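Local coordinates for methyltransferase-like protein (Saccharopolyspora spinosa, PDB 4PNE) that catalyses a [4+2] cycloaddition in spinosyn biosynthesis and holds S-adenosyl-L-homocysteine in a methyltransferase-like fold, at residues G40-L45 with G270-G275; L45-L50 with S124-A129; W214-R219 with A278-Y283. All blocks are in the same frame, centred on the assembly; numbering follows the deposited sequence.

Contact 1 of 3, residues G40-L45 with G270-G275; sequences GQMYDL and GPAVAG. With SAH (S-adenosyl-L-homocysteine), chain C.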
loop_
_atom_site.group_PDB
_atom_site.type_symbol
_atom_site.label_atom_id
_atom_site.label_comp_id
_atom_site.label_asym_id
_atom_site.label_seq_id
_atom_site.Cartn_x
_atom_site.Cartn_y
_atom_site.Cartn_z
ATOM N N GLY A 40 13.423 2.006 1.397
ATOM C CA GLY A 40 13.224 3.144 2.284
ATOM C C GLY A 40 13.894 4.402 1.734
ATOM O O GLY A 40 13.346 5.496 1.780
ATOM N N GLN A 41 15.085 4.223 1.196
ATOM C CA GLN A 41 15.829 5.335 0.610
ATOM C C GLN A 41 15.075 5.932 -0.582
ATOM O O GLN A 41 15.006 7.157 -0.732
ATOM C CB GLN A 41 17.229 4.847 0.191
ATOM C CG GLN A 41 18.133 5.852 -0.518
ATOM C CD GLN A 41 18.330 7.142 0.252
ATOM O OE1 GLN A 41 18.344 7.149 1.486
ATOM N NE2 GLN A 41 18.527 8.239 -0.474
ATOM N N MET A 42 14.492 5.069 -1.407
ATOM C CA MET A 42 13.775 5.553 -2.572
ATOM C C MET A 42 12.608 6.393 -2.097
ATOM O O MET A 42 12.381 7.479 -2.599
ATOM C CB MET A 42 13.320 4.399 -3.460
ATOM C CG MET A 42 12.667 4.824 -4.783
ATOM S SD MET A 42 13.550 6.037 -5.834
ATOM C CE MET A 42 12.334 6.433 -7.089
ATOM N N TYR A 43 11.870 5.897 -1.112
ATOM C CA TYR A 43 10.743 6.683 -0.592
ATOM C C TYR A 43 11.213 7.936 0.129
ATOM O O TYR A 43 10.537 8.973 0.101
ATOM C CB TYR A 43 9.869 5.817 0.330
ATOM C CG TYR A 43 8.851 5.029 -0.447
ATOM C CD1 TYR A 43 7.751 5.664 -1.015
ATOM C CD2 TYR A 43 8.996 3.660 -0.645
ATOM C CE1 TYR A 43 6.833 4.974 -1.734
ATOM C CE2 TYR A 43 8.054 2.950 -1.402
ATOM C CZ TYR A 43 6.988 3.637 -1.932
ATOM O OH TYR A 43 6.035 2.999 -2.673
ATOM N N ASP A 44 12.379 7.871 0.759
ATOM C CA ASP A 44 12.941 9.082 1.400
ATOM C C ASP A 44 13.111 10.199 0.343
ATOM O O ASP A 44 12.857 11.388 0.611
ATOM C CB ASP A 44 14.292 8.798 2.080
ATOM C CG ASP A 44 14.172 8.015 3.394
ATOM O OD1 ASP A 44 13.077 7.906 3.989
ATOM O OD2 ASP A 44 15.214 7.505 3.827
ATOM N N LEU A 45 13.585 9.787 -0.826
ATOM C CA LEU A 45 13.846 10.695 -1.923
ATOM C C LEU A 45 12.589 11.200 -2.609
ATOM O O LEU A 45 12.524 12.372 -2.943
ATOM C CB LEU A 45 14.751 10.029 -2.957
ATOM C CG LEU A 45 16.184 9.807 -2.502
ATOM C CD1 LEU A 45 16.945 8.970 -3.536
ATOM C CD2 LEU A 45 16.866 11.133 -2.246
ATOM N N GLY A 270 16.611 14.595 -7.666
ATOM C CA GLY A 270 17.615 13.612 -7.999
ATOM C C GLY A 270 17.245 12.801 -9.215
ATOM O O GLY A 270 16.080 12.777 -9.635
ATOM N N PRO A 271 18.237 12.122 -9.798
ATOM C CA PRO A 271 17.943 11.386 -11.025
ATOM C C PRO A 271 17.068 10.152 -10.804
ATOM O O PRO A 271 16.312 9.826 -11.705
ATOM C CB PRO A 271 19.336 10.986 -11.532
ATOM C CG PRO A 271 20.195 10.973 -10.297
ATOM C CD PRO A 271 19.667 12.082 -9.446
ATOM N N ALA A 272 17.131 9.510 -9.636
ATOM C CA ALA A 272 16.335 8.314 -9.417
ATOM C C ALA A 272 14.868 8.682 -9.508
ATOM O O ALA A 272 14.073 8.005 -10.169
ATOM C CB ALA A 272 16.648 7.688 -8.058
ATOM N N VAL A 273 14.524 9.763 -8.829
ATOM C CA VAL A 273 13.174 10.272 -8.825
ATOM C C VAL A 273 12.759 10.693 -10.229
ATOM O O VAL A 273 11.643 10.388 -10.649
ATOM C CB VAL A 273 13.047 11.442 -7.843
ATOM C CG1 VAL A 273 11.665 12.096 -7.929
ATOM C CG2 VAL A 273 13.310 10.949 -6.418
ATOM N N ALA A 274 13.657 11.342 -10.971
ATOM C CA ALA A 274 13.376 11.704 -12.369
ATOM C C ALA A 274 13.079 10.492 -13.262
ATOM O O ALA A 274 12.225 10.550 -14.157
ATOM C CB ALA A 274 14.548 12.497 -12.957
ATOM N N GLY A 275 13.793 9.394 -13.049
ATOM C CA GLY A 275 13.562 8.199 -13.830
ATOM C C GLY A 275 12.199 7.609 -13.522
ATOM O O GLY A 275 11.468 7.207 -14.418
HETATM N N SAH C . -0.049 1.716 2.500
HETATM C CA SAH C . 0.370 3.085 2.183
HETATM C CB SAH C . 1.674 3.177 1.395
HETATM C CG SAH C . 1.874 2.255 0.218
HETATM S SD SAH C . 3.387 2.664 -0.663
HETATM C C SAH C . -0.736 3.783 1.441
HETATM O O SAH C . -0.722 4.997 1.345
HETATM O OXT SAH C . -1.690 3.126 1.017
HETATM C "C5'" SAH C . 4.374 1.250 -0.107
HETATM C "C4'" SAH C . 4.789 1.326 1.355
HETATM O "O4'" SAH C . 5.353 0.083 1.754
HETATM C "C3'" SAH C . 5.853 2.369 1.649
HETATM O "O3'" SAH C . 5.419 3.048 2.812
HETATM C "C2'" SAH C . 7.111 1.550 1.887
HETATM O "O2'" SAH C . 8.117 2.137 2.711
HETATM C "C1'" SAH C . 6.519 0.287 2.508
HETATM N N9 SAH C . 7.443 -0.862 2.455
HETATM C C8 SAH C . 8.158 -1.370 1.420
HETATM N N7 SAH C . 8.911 -2.407 1.852
HETATM C C5 SAH C . 8.686 -2.551 3.172
HETATM C C6 SAH C . 9.185 -3.417 4.122
HETATM N N6 SAH C . 10.056 -4.365 3.809
HETATM N N1 SAH C . 8.744 -3.326 5.393
HETATM C C2 SAH C . 7.824 -2.367 5.764
HETATM N N3 SAH C . 7.359 -1.473 4.844
HETATM C C4 SAH C . 7.767 -1.590 3.560
#
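Met42 and Leu45 reach across to Ala272 and Val273, and the contact is van der Waals packing, in part against backbone carbonyl oxygens. Val273 makes its contact with CG2. This methyl lies 3.9 Å from Leu45 CB. It also comes 3.8 Å from Leu45 O, beside the backbone. Leu45 thus meets Val273 near the root of its side chain and not with its two end methyls. Met42 works the other way and uses its end. Its CG stands anti to the backbone N (chi1 -175°), and the chain then bends at the next bond. The bend carries the thioether over to the second helix. Met42 SD packs 4.2 Å from Ala272 CB, and Met42 CE rests 3.9 Å from the carbonyl oxygen Ala272 O. These contacts join helix 36-54 to the start of helix 271-281. The short segments cross almost at right angles, at -86°, with axes 10.1 Å apart, so only a small patch of each helix is shared. The second helix starts at Gly270, its N-cap residue. At its positive phi (105°) a CB would jam against the preceding carbonyl O, so the backbone there suits a residue without a side chain. Gly270 O accepts from Ala274 N, which closes the first turn and sets Ala272 and Val273 on it. Behind, Val273 also touches Ile265 of helix 265-269. On a different side of helix 36-54, Tyr43 faces the ligand S-adenosyl-L-homocysteine. One face of its ring lies against the ribose, with SAH C3' 3.8 Å above the plane and offset toward the rim. The phenol end reaches further along the ligand, and Tyr43 OH comes 3.3 Å from the sulfur SAH SD. A hydrogen bond between Tyr43 OH and Glu172 OE2 helps to fix the phenol beside the sulfur.

Contact 2 of 3, residues L45-L50 with S124-A129; sequences LVTPLL and SQVQVA. With SAH (S-adenosyl-L-homocysteine), chain C.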
loop_
_atom_site.group_PDB
_atom_site.type_symbol
_atom_site.label_atom_id
_atom_site.label_comp_id
_atom_site.label_asym_id
_atom_site.label_seq_id
_atom_site.Cartn_x
_atom_site.Cartn_y
_atom_site.Cartn_z
ATOM N N LEU A 45 13.585 9.787 -0.826
ATOM C CA LEU A 45 13.846 10.695 -1.923
ATOM C C LEU A 45 12.589 11.200 -2.609
ATOM O O LEU A 45 12.524 12.372 -2.943
ATOM C CB LEU A 45 14.751 10.029 -2.957
ATOM C CG LEU A 45 16.184 9.807 -2.502
ATOM C CD1 LEU A 45 16.945 8.970 -3.536
ATOM C CD2 LEU A 45 16.866 11.133 -2.246
ATOM N N VAL A 46 11.609 10.333 -2.834
ATOM C CA VAL A 46 10.444 10.679 -3.644
ATOM C C VAL A 46 9.333 11.331 -2.825
ATOM O O VAL A 46 8.475 12.010 -3.363
ATOM C CB VAL A 46 9.877 9.423 -4.377
ATOM C CG1 VAL A 46 9.053 8.577 -3.463
ATOM C CG2 VAL A 46 9.019 9.848 -5.558
ATOM N N THR A 47 9.385 11.192 -1.504
ATOM C CA THR A 47 8.320 11.739 -0.666
ATOM C C THR A 47 7.995 13.207 -0.873
ATOM O O THR A 47 6.806 13.544 -1.023
ATOM C CB THR A 47 8.673 11.539 0.822
ATOM O OG1 THR A 47 8.422 10.185 1.154
ATOM C CG2 THR A 47 7.817 12.415 1.727
ATOM N N PRO A 48 9.012 14.090 -0.876
ATOM C CA PRO A 48 8.703 15.509 -1.084
ATOM C C PRO A 48 7.993 15.764 -2.434
ATOM O O PRO A 48 7.138 16.631 -2.515
ATOM C CB PRO A 48 10.079 16.184 -1.053
ATOM C CG PRO A 48 10.975 15.226 -0.395
ATOM C CD PRO A 48 10.452 13.862 -0.707
ATOM N N LEU A 49 8.333 14.995 -3.462
ATOM C CA LEU A 49 7.697 15.136 -4.770
ATOM C C LEU A 49 6.245 14.692 -4.685
ATOM O O LEU A 49 5.357 15.404 -5.156
ATOM C CB LEU A 49 8.446 14.319 -5.848
ATOM C CG LEU A 49 7.825 14.338 -7.248
ATOM C CD1 LEU A 49 7.464 15.729 -7.750
ATOM C CD2 LEU A 49 8.743 13.638 -8.253
ATOM N N LEU A 50 5.993 13.545 -4.065
ATOM C CA LEU A 50 4.610 13.068 -3.921
ATOM C C LEU A 50 3.771 14.038 -3.142
ATOM O O LEU A 50 2.626 14.312 -3.502
ATOM C CB LEU A 50 4.534 11.704 -3.234
ATOM C CG LEU A 50 5.243 10.543 -3.904
ATOM C CD1 LEU A 50 5.005 9.260 -3.129
ATOM C CD2 LEU A 50 4.738 10.378 -5.315
ATOM N N SER A 124 10.850 3.640 5.431
ATOM C CA SER A 124 11.278 4.999 5.143
ATOM C C SER A 124 11.245 5.865 6.385
ATOM O O SER A 124 10.164 6.142 6.893
ATOM C CB SER A 124 10.371 5.597 4.076
ATOM O OG SER A 124 10.627 6.978 3.896
ATOM N N GLN A 125 12.407 6.372 6.835
ATOM C CA GLN A 125 12.441 7.265 7.995
ATOM C C GLN A 125 11.778 8.614 7.706
ATOM O O GLN A 125 11.211 9.237 8.599
ATOM C CB GLN A 125 13.878 7.472 8.463
ATOM C CG GLN A 125 14.555 6.209 8.856
ATOM C CD GLN A 125 15.985 6.413 9.288
ATOM O OE1 GLN A 125 16.306 6.293 10.466
ATOM N NE2 GLN A 125 16.852 6.722 8.336
ATOM N N VAL A 126 11.836 9.065 6.450
ATOM C CA VAL A 126 11.093 10.238 6.056
ATOM C C VAL A 126 9.628 10.022 6.335
ATOM O O VAL A 126 8.972 10.868 6.895
ATOM C CB VAL A 126 11.305 10.575 4.558
ATOM C CG1 VAL A 126 10.288 11.577 4.079
ATOM C CG2 VAL A 126 12.744 11.086 4.317
ATOM N N GLN A 127 9.083 8.888 5.915
ATOM C CA GLN A 127 7.653 8.652 6.141
ATOM C C GLN A 127 7.291 8.531 7.640
ATOM O O GLN A 127 6.246 9.022 8.070
ATOM C CB GLN A 127 7.195 7.405 5.364
ATOM C CG GLN A 127 7.159 7.653 3.878
ATOM C CD GLN A 127 6.732 6.454 3.082
ATOM O OE1 GLN A 127 6.876 5.321 3.520
ATOM N NE2 GLN A 127 6.305 6.697 1.883
ATOM N N VAL A 128 8.139 7.898 8.423
ATOM C CA VAL A 128 7.908 7.808 9.850
ATOM C C VAL A 128 7.753 9.188 10.448
ATOM O O VAL A 128 6.777 9.483 11.161
ATOM C CB VAL A 128 9.052 7.050 10.567
ATOM C CG1 VAL A 128 8.908 7.159 12.097
ATOM C CG2 VAL A 128 9.064 5.611 10.103
ATOM N N ALA A 129 8.707 10.061 10.130
ATOM C CA ALA A 129 8.694 11.402 10.668
ATOM C C ALA A 129 7.471 12.218 10.248
ATOM O O ALA A 129 6.859 12.892 11.067
ATOM C CB ALA A 129 9.982 12.137 10.249
HETATM N N SAH C . -0.049 1.716 2.500
HETATM C CA SAH C . 0.370 3.085 2.183
HETATM C CB SAH C . 1.674 3.177 1.395
HETATM C CG SAH C . 1.874 2.255 0.218
HETATM S SD SAH C . 3.387 2.664 -0.663
HETATM C C SAH C . -0.736 3.783 1.441
HETATM O O SAH C . -0.722 4.997 1.345
HETATM O OXT SAH C . -1.690 3.126 1.017
HETATM C "C5'" SAH C . 4.374 1.250 -0.107
HETATM C "C4'" SAH C . 4.789 1.326 1.355
HETATM O "O4'" SAH C . 5.353 0.083 1.754
HETATM C "C3'" SAH C . 5.853 2.369 1.649
HETATM O "O3'" SAH C . 5.419 3.048 2.812
HETATM C "C2'" SAH C . 7.111 1.550 1.887
HETATM O "O2'" SAH C . 8.117 2.137 2.711
HETATM C "C1'" SAH C . 6.519 0.287 2.508
HETATM N N9 SAH C . 7.443 -0.862 2.455
HETATM C C8 SAH C . 8.158 -1.370 1.420
HETATM N N7 SAH C . 8.911 -2.407 1.852
HETATM C C5 SAH C . 8.686 -2.551 3.172
HETATM C C6 SAH C . 9.185 -3.417 4.122
HETATM N N6 SAH C . 10.056 -4.365 3.809
HETATM N N1 SAH C . 8.744 -3.326 5.393
HETATM C C2 SAH C . 7.824 -2.367 5.764
HETATM N N3 SAH C . 7.359 -1.473 4.844
HETATM C C4 SAH C . 7.767 -1.590 3.560
HETATM O O HOH W 1 6.335 9.081 0.711
#
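Beside the ribose part of the S-adenosyl-L-homocysteine pocket, which Gln127 lines, Thr47 of helix 36-54 meets Val126 and Gln127 in the first turn of helix 125-138. The Thr47 and Val126 side chains run alongside each other, pointing opposite ways. Val126 CG1 does the touching, 3.5 Å from Thr47 CG2, and it lies against the CB of Thr47 as well. The methyl of Thr47 stands anti to its own backbone N, while OG1 sits beside that N (chi1 -77°). This turns OG1 back along its helix, where it bonds Tyr43 O one turn earlier. Gln127 CG passes Thr47 OG1 at 3.9 Å, and the side chain runs on, extended, to the ligand. Gln127 OE1 accepts from the ribose hydroxyl SAH O3' at 2.8 Å. The same oxygen is also bonded to Thr122 OG1, so two groups grip it. The amide's other end, Gln127 NE2, donates to a water at 2.7 Å. This water also lies near Thr47 OG1, but that separation is too short to be trusted in detail. In the Rossmann-like methyltransferase fold, the ribose is commonly bound at the end of the second strand of the sheet. Here that strand is 117-122, and Gln127 on the following helix joins Thr122 in the task. Ser124 caps this helix. Its OG accepts from Gln127 N at 3.2 Å with an N-H...O angle of 163°, a bond that helps to set the backbone of Gln127. Across the contact, helix 36-54 is kinked at Pro48, whose N carries no hydrogen to donate; the backbone N of residues 48 and 49 lacks the usual bond to the preceding turn. Leu50 and Gln127 both touch Ile60, whose backbone N bonds the ligand.

Contact 3 of 3, residues W214-R219 with A278-Y283; sequences WPTGLR and AAVCDY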
loop_
_atom_site.group_PDB
_atom_site.type_symbol
_atom_site.label_atom_id
_atom_site.label_comp_id
_atom_site.label_asym_id
_atom_site.label_seq_id
_atom_site.Cartn_x
_atom_site.Cartn_y
_atom_site.Cartn_z
ATOM N N TRP A 214 7.262 -3.754 -13.829
ATOM C CA TRP A 214 6.686 -2.670 -14.601
ATOM C C TRP A 214 7.742 -1.566 -14.723
ATOM O O TRP A 214 8.680 -1.524 -13.932
ATOM C CB TRP A 214 5.417 -2.102 -13.951
ATOM C CG TRP A 214 4.322 -3.101 -13.719
ATOM C CD1 TRP A 214 3.996 -3.690 -12.535
ATOM C CD2 TRP A 214 3.396 -3.617 -14.688
ATOM N NE1 TRP A 214 2.944 -4.539 -12.706
ATOM C CE2 TRP A 214 2.553 -4.505 -14.017
ATOM C CE3 TRP A 214 3.194 -3.406 -16.057
ATOM C CZ2 TRP A 214 1.524 -5.190 -14.651
ATOM C CZ3 TRP A 214 2.184 -4.096 -16.688
ATOM C CH2 TRP A 214 1.360 -4.985 -15.981
ATOM N N PRO A 215 7.574 -0.650 -15.697
ATOM C CA PRO A 215 8.536 0.446 -15.871
ATOM C C PRO A 215 8.691 1.354 -14.653
ATOM O O PRO A 215 9.695 2.053 -14.531
ATOM C CB PRO A 215 7.950 1.222 -17.043
ATOM C CG PRO A 215 7.264 0.197 -17.858
ATOM C CD PRO A 215 6.579 -0.649 -16.789
ATOM N N THR A 216 7.692 1.352 -13.776
ATOM C CA THR A 216 7.751 2.070 -12.515
ATOM C C THR A 216 8.665 1.406 -11.502
ATOM O O THR A 216 8.923 1.978 -10.439
ATOM C CB THR A 216 6.380 2.160 -11.887
ATOM O OG1 THR A 216 5.889 0.823 -11.707
ATOM C CG2 THR A 216 5.398 2.962 -12.780
ATOM N N GLY A 217 9.099 0.180 -11.801
ATOM C CA GLY A 217 9.918 -0.583 -10.882
ATOM C C GLY A 217 9.154 -1.616 -10.069
ATOM O O GLY A 217 9.767 -2.426 -9.386
ATOM N N LEU A 218 7.822 -1.569 -10.103
ATOM C CA LEU A 218 7.016 -2.541 -9.369
ATOM C C LEU A 218 7.094 -3.954 -9.990
ATOM O O LEU A 218 6.902 -4.132 -11.196
ATOM C CB LEU A 218 5.568 -2.067 -9.309
ATOM C CG LEU A 218 4.595 -2.951 -8.540
ATOM C CD1 LEU A 218 4.891 -2.921 -7.059
ATOM C CD2 LEU A 218 3.164 -2.567 -8.860
ATOM N N ARG A 219 7.356 -4.941 -9.138
ATOM C CA ARG A 219 7.281 -6.366 -9.492
ATOM C C ARG A 219 5.933 -6.676 -10.194
ATOM O O ARG A 219 4.893 -6.223 -9.753
ATOM C CB ARG A 219 7.452 -7.202 -8.217
ATOM C CG ARG A 219 7.265 -8.673 -8.383
ATOM C CD ARG A 219 7.268 -9.353 -7.019
ATOM N NE ARG A 219 8.622 -9.638 -6.523
ATOM C CZ ARG A 219 9.124 -9.207 -5.363
ATOM N NH1 ARG A 219 8.421 -8.404 -4.583
ATOM N NH2 ARG A 219 10.354 -9.550 -4.997
ATOM N N ALA A 278 9.477 9.820 -15.053
ATOM C CA ALA A 278 9.391 9.611 -16.489
ATOM C C ALA A 278 8.574 8.335 -16.812
ATOM O O ALA A 278 7.751 8.339 -17.727
ATOM C CB ALA A 278 10.787 9.524 -17.075
ATOM N N ALA A 279 8.762 7.278 -16.020
ATOM C CA ALA A 279 8.031 6.013 -16.170
ATOM C C ALA A 279 6.518 6.161 -15.934
ATOM O O ALA A 279 5.699 5.637 -16.703
ATOM C CB ALA A 279 8.612 4.979 -15.226
ATOM N N VAL A 280 6.142 6.899 -14.889
ATOM C CA VAL A 280 4.732 7.161 -14.620
ATOM C C VAL A 280 4.135 7.912 -15.802
ATOM O O VAL A 280 3.066 7.565 -16.300
ATOM C CB VAL A 280 4.551 7.962 -13.308
ATOM C CG1 VAL A 280 3.127 8.453 -13.123
ATOM C CG2 VAL A 280 4.988 7.114 -12.132
ATOM N N CYS A 281 4.833 8.921 -16.299
ATOM C CA CYS A 281 4.256 9.679 -17.400
ATOM C C CYS A 281 4.236 8.884 -18.707
ATOM O O CYS A 281 3.510 9.239 -19.625
ATOM C CB CYS A 281 5.005 10.992 -17.568
ATOM S SG CYS A 281 4.558 12.180 -16.253
ATOM N N ASP A 282 5.032 7.821 -18.778
ATOM C CA ASP A 282 5.010 6.888 -19.896
ATOM C C ASP A 282 3.938 5.799 -19.731
ATOM O O ASP A 282 3.995 4.791 -20.427
ATOM C CB ASP A 282 6.391 6.233 -20.048
ATOM C CG ASP A 282 6.721 5.812 -21.486
ATOM O OD1 ASP A 282 6.216 6.406 -22.466
ATOM O OD2 ASP A 282 7.525 4.870 -21.628
ATOM N N TYR A 283 2.939 6.020 -18.869
ATOM C CA TYR A 283 1.957 4.962 -18.551
ATOM C C TYR A 283 1.239 4.402 -19.781
ATOM O O TYR A 283 0.760 3.295 -19.756
ATOM C CB TYR A 283 0.898 5.465 -17.552
ATOM C CG TYR A 283 -0.065 6.434 -18.173
ATOM C CD1 TYR A 283 -1.254 6.000 -18.734
ATOM C CD2 TYR A 283 0.239 7.778 -18.253
ATOM C CE1 TYR A 283 -2.131 6.889 -19.324
ATOM C CE2 TYR A 283 -0.623 8.668 -18.851
ATOM C CZ TYR A 283 -1.810 8.216 -19.387
ATOM O OH TYR A 283 -2.677 9.107 -19.988
#
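The backbone bond from Trp214 N to Leu218 O, at 2.7 Å, closes the short loop that holds Pro215 and Thr216 against Ala279 and Val280. A second bond, Gly217 N to Trp214 O at 2.8 Å, completes a type I beta turn from Trp214 to Gly217. Pro215 and Thr216 are the two middle residues of this turn, and they form its contact surface. The methyl of Ala279 points into it. Ala279 CB lies 3.2 Å from Pro215 O, a close approach for a carbon and a carbonyl oxygen, and the fit is tight here. The same methyl meets the proline ring at Pro215 CB, 4.2 Å away. Beside it, Thr216 CG2 touches Val280 CG2 at 4.2 Å, methyl against methyl. Thr216 turns its hydroxyl to its own loop instead. With chi1 at 58°, OG1 lies beside both the backbone N and the carbonyl carbon, and it accepts a weak, nearly straight bond from Leu218 N at 3.5 Å, in the manner of an ST turn. Across the contact, helix 271-281 is ending: Asp282 N bonds Ala278 O at 3.0 Å, and Asp282 is the first residue to leave helical angles. Ala279 O is bonded to Tyr286 OH, and the Tyr286 side chain touches both Pro215 and Thr216. The contact joins the loop between strand 191-200 and helix 223-233 to the last turn of helix 271-281. Trp214 and Leu218 lean on Lys200 and Val198 of strand 191-200, while Val280 packs on Phe254 and Leu258 of helix 250-260.

How the contacts relate
Contacts 1 and 2 share Leu45 and follow one another along helix 36-54, with centres about 9 Å apart. Asp44 ties them together: its OD1 lies 2.6 Å from Ser124 OG and 3.0 Å from Val126 N, probably as hydrogen bonds at the start of helix 125-138. Val273 also packs on Leu49. Both contacts reach the bound S-adenosyl-L-homocysteine, contact 1 through Tyr43 and contact 2 through Gln127. Contact 3 uses the far end of helix 271-281, its centre about 13 Å from that of contact 1. It stays off the ligand, about 11 Å from it at the Thr216 side chain. The nearest atoms of contacts 2 and 3 are about 8 Å apart.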